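Local coordinates for hypothetical protein BA_2335 (Bacillus anthracis, PDB 4H4N) that is of unknown function but folds as a small all-beta protein built from antiparallel strands, at residues K20-G25 / I31-I36. Sequence-based numbering, arbitrary orientation. Where two conformers were deposited one is given.
Sequences KVTFFG and ITNVSI. With SO4 (sulfate ion), chain F.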
ATOM      1  N   LYS A  20       0.974   3.520  -1.371  0.60  7.84           N
ATOM      2  CA  LYS A  20       1.957   3.357  -0.306  0.60  8.35           C
ATOM      3  C   LYS A  20       1.225   2.938   0.956  0.60  7.87           C
ATOM      4  O   LYS A  20       0.382   3.686   1.439  0.60  8.87           O
ATOM      5  CB  LYS A  20       2.707   4.666  -0.076  0.60  9.99           C
ATOM      6  CG  LYS A  20       3.467   5.186  -1.302  0.60 12.49           C
ATOM      7  CD  LYS A  20       4.303   6.424  -0.960  0.60 16.86           C
ATOM      8  CE  LYS A  20       5.193   6.870  -2.106  0.60 19.52           C
ATOM      9  NZ  LYS A  20       6.188   7.890  -1.659  0.60 21.86           N
ATOM     10  N   VAL A  21       1.569   1.770   1.493  1.00  8.03           N
ATOM     11  CA  VAL A  21       0.935   1.213   2.672  1.00  8.27           C
ATOM     12  C   VAL A  21       1.938   1.307   3.821  1.00  7.99           C
ATOM     13  O   VAL A  21       3.046   0.795   3.718  1.00  9.88           O
ATOM     14  CB  VAL A  21       0.539  -0.260   2.447  1.00  9.49           C
ATOM     15  CG1 VAL A  21      -0.182  -0.816   3.662  1.00 10.85           C
ATOM     16  CG2 VAL A  21      -0.312  -0.412   1.178  1.00 11.23           C
ATOM     17  N   THR A  22       1.552   1.984   4.894  1.00  7.71           N
ATOM     18  CA  THR A  22       2.383   2.113   6.076  1.00  7.98           C
ATOM     19  C   THR A  22       1.784   1.292   7.201  1.00  7.33           C
ATOM     20  O   THR A  22       0.603   1.414   7.505  1.00  7.90           O
ATOM     21  CB  THR A  22       2.490   3.585   6.506  1.00  9.09           C
ATOM     22  OG1 THR A  22       2.998   4.364   5.423  1.00 11.85           O
ATOM     23  CG2 THR A  22       3.420   3.726   7.688  1.00 10.76           C
ATOM     24  N   PHE A  23       2.610   0.453   7.811  1.00  7.22           N
ATOM     25  CA  PHE A  23       2.223  -0.366   8.952  1.00  7.53           C
ATOM     26  C   PHE A  23       2.699   0.301  10.229  1.00  7.95           C
ATOM     27  O   PHE A  23       3.846   0.751  10.309  1.00  9.15           O
ATOM     28  CB  PHE A  23       2.856  -1.763   8.834  1.00  8.17           C
ATOM     29  CG  PHE A  23       2.299  -2.571   7.687  1.00  8.40           C
ATOM     30  CD1 PHE A  23       1.131  -3.286   7.838  1.00  9.50           C
ATOM     31  CD2 PHE A  23       2.919  -2.611   6.462  1.00  9.66           C
ATOM     32  CE1 PHE A  23       0.601  -4.040   6.792  1.00 10.65           C
ATOM     33  CE2 PHE A  23       2.390  -3.353   5.411  1.00 11.35           C
ATOM     34  CZ  PHE A  23       1.234  -4.065   5.586  1.00 11.04           C
ATOM     35  N   PHE A  24       1.821   0.347  11.224  1.00  7.76           N
ATOM     36  CA  PHE A  24       2.060   1.016  12.497  1.00  8.10           C
ATOM     37  C   PHE A  24       1.933   0.049  13.648  1.00  7.90           C
ATOM     38  O   PHE A  24       1.173  -0.914  13.596  1.00  8.54           O
ATOM     39  CB  PHE A  24       1.025   2.139  12.717  1.00  8.87           C
ATOM     40  CG  PHE A  24       1.113   3.269  11.726  1.00  8.98           C
ATOM     41  CD1 PHE A  24       1.923   4.369  11.948  1.00 10.58           C
ATOM     42  CD2 PHE A  24       0.393   3.228  10.536  1.00  9.33           C
ATOM     43  CE1 PHE A  24       1.996   5.396  11.030  1.00 11.29           C
ATOM     44  CE2 PHE A  24       0.467   4.265   9.630  1.00 10.68           C
ATOM     45  CZ  PHE A  24       1.255   5.355   9.887  1.00 11.17           C
ATOM     46  N   GLY A  25       2.659   0.347  14.725  1.00  8.39           N
ATOM     47  CA  GLY A  25       2.596  -0.428  15.945  1.00  8.74           C
ATOM     48  C   GLY A  25       1.752   0.234  17.023  1.00  8.27           C
ATOM     49  O   GLY A  25       1.046   1.213  16.791  1.00  8.88           O
ATOM     50  N   ILE A  31       6.371   0.885  11.489  1.00  9.74           N
ATOM     51  CA  ILE A  31       7.114  -0.369  11.454  1.00 10.60           C
ATOM     52  C   ILE A  31       7.818  -0.494  10.102  1.00 10.56           C
ATOM     53  O   ILE A  31       9.024  -0.694  10.046  1.00 12.30           O
ATOM     54  CB  ILE A  31       6.206  -1.574  11.694  1.00 10.97           C
ATOM     55  CG1 ILE A  31       5.478  -1.452  13.035  1.00 11.65           C
ATOM     56  CG2 ILE A  31       6.997  -2.868  11.644  1.00 12.64           C
ATOM     57  CD1 ILE A  31       4.334  -2.419  13.171  1.00 13.38           C
ATOM     58  N   THR A  32       7.056  -0.404   9.015  1.00 10.29           N
ATOM     59  CA  THR A  32       7.615  -0.462   7.675  1.00 10.44           C
ATOM     60  C   THR A  32       6.588   0.059   6.701  1.00  9.86           C
ATOM     61  O   THR A  32       5.459   0.381   7.062  1.00  9.86           O
ATOM     62  CB  THR A  32       8.062  -1.879   7.274  1.00 11.72           C
ATOM     63  OG1 THR A  32       8.968  -1.811   6.173  1.00 13.21           O
ATOM     64  CG2 THR A  32       6.908  -2.780   6.930  1.00 12.92           C
ATOM     65  N   ASN A  33       7.022   0.157   5.458  1.00 10.55           N
ATOM     66  CA  ASN A  33       6.215   0.592   4.364  1.00 11.42           C
ATOM     67  C   ASN A  33       6.352  -0.389   3.219  1.00 10.41           C
ATOM     68  O   ASN A  33       7.415  -0.968   3.014  1.00 11.70           O
ATOM     69  CB  ASN A  33       6.777   1.927   3.881  1.00 14.92           C
ATOM     70  CG  ASN A  33       6.912   2.939   4.993  1.00 18.31           C
ATOM     71  OD1 ASN A  33       5.957   3.596   5.339  1.00 22.42           O
ATOM     72  ND2 ASN A  33       8.107   3.076   5.549  1.00 22.16           N
ATOM     73  N   VAL A  34       5.272  -0.567   2.470  1.00  9.43           N
ATOM     74  CA  VAL A  34       5.313  -1.303   1.225  1.00  9.45           C
ATOM     75  C   VAL A  34       4.595  -0.460   0.171  1.00  8.66           C
ATOM     76  O   VAL A  34       3.841   0.460   0.510  1.00 10.08           O
ATOM     77  CB  VAL A  34       4.714  -2.713   1.330  1.00 10.61           C
ATOM     78  CG1 VAL A  34       5.455  -3.539   2.385  1.00 12.86           C
ATOM     79  CG2 VAL A  34       3.279  -2.677   1.611  1.00 12.02           C
ATOM     80  N   SER A  35       4.816  -0.743  -1.092  1.00  7.92           N
ATOM     81  CA  SER A  35       4.165   0.016  -2.124  1.00  8.29           C
ATOM     82  C   SER A  35       3.870  -0.836  -3.330  1.00  7.79           C
ATOM     83  O   SER A  35       4.476  -1.887  -3.548  1.00  9.00           O
ATOM     84  CB  SER A  35       4.984   1.237  -2.482  1.00  8.22           C
ATOM     85  OG  SER A  35       6.250   0.865  -3.005  1.00  9.04           O
ATOM     86  N   ILE A  36       2.893  -0.382  -4.096  1.00  7.71           N
ATOM     87  CA  ILE A  36       2.356  -1.099  -5.235  1.00  7.95           C
ATOM     88  C   ILE A  36       2.102  -0.109  -6.361  1.00  7.26           C
ATOM     89  O   ILE A  36       1.426   0.896  -6.147  1.00  8.51           O
ATOM     90  CB  ILE A  36       1.019  -1.803  -4.901  1.00  8.61           C
ATOM     91  CG1 ILE A  36       1.099  -2.615  -3.591  1.00 10.45           C
ATOM     92  CG2 ILE A  36       0.577  -2.642  -6.095  1.00 10.54           C
ATOM     93  CD1 ILE A  36      -0.270  -3.024  -3.067  1.00 13.46           C
TER
HETATM   94  S   SO4 F 105       6.288  10.618   1.188  0.50 32.14           S
HETATM   95  O1  SO4 F 105       6.531  11.659   0.197  0.50 32.27           O
HETATM   96  O2  SO4 F 105       6.297   9.327   0.513  0.50 31.78           O
HETATM   97  O3  SO4 F 105       5.004  10.826   1.850  0.50 31.97           O
HETATM   98  O4  SO4 F 105       7.354  10.655   2.186  0.50 32.37           O
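Val21 and Val34 form a hydrogen-bonded antiparallel pair. Val21 N donates to Val34 O at 2.8 Å, and Val34 N returns a bond to Val21 O at 2.9 Å. Val21 O also receives a CA-H...O contact from Asn33 CA at 3.2 Å. Toward the turn, Phe23 N donates to Thr32 O, and Ile31 N to Phe23 O.

On the face with Lys20 and Ser35, the side chains of Thr22 and Asn33 lie alongside each other, with Thr22 OG1 3.1 Å from Asn33 OD1. Lys20 is extended beyond CG, and Lys20 NZ donates a 2.6 Å hydrogen bond to O2 of a sulfate, probably from the crystallisation liquor. Arg62 NH2 binds the same ion.

The other face is largely apolar. Val34 CG1 is anti to the carbonyl carbon (chi1 -59°), which puts CG2 between the backbone N and that carbon. From there Val34 CG2 packs 3.7 Å from Val21 CB and meets the edge of the Phe23 ring, 4.0 Å from Phe23 CE2. Tyr54 makes an edge-to-face contact with that ring. Near the turn, Ile31 CD1 lies 3.5 Å from Phe24 C, against the backbone leading into Gly25.

Backbone bonds thus hold together the beta hairpin of strands 17-24 and 30-38. Its apolar face packs on the two-stranded sheet, Val21 on Phe11 and Val34 on Ile48, while the polar face is at least partly exposed.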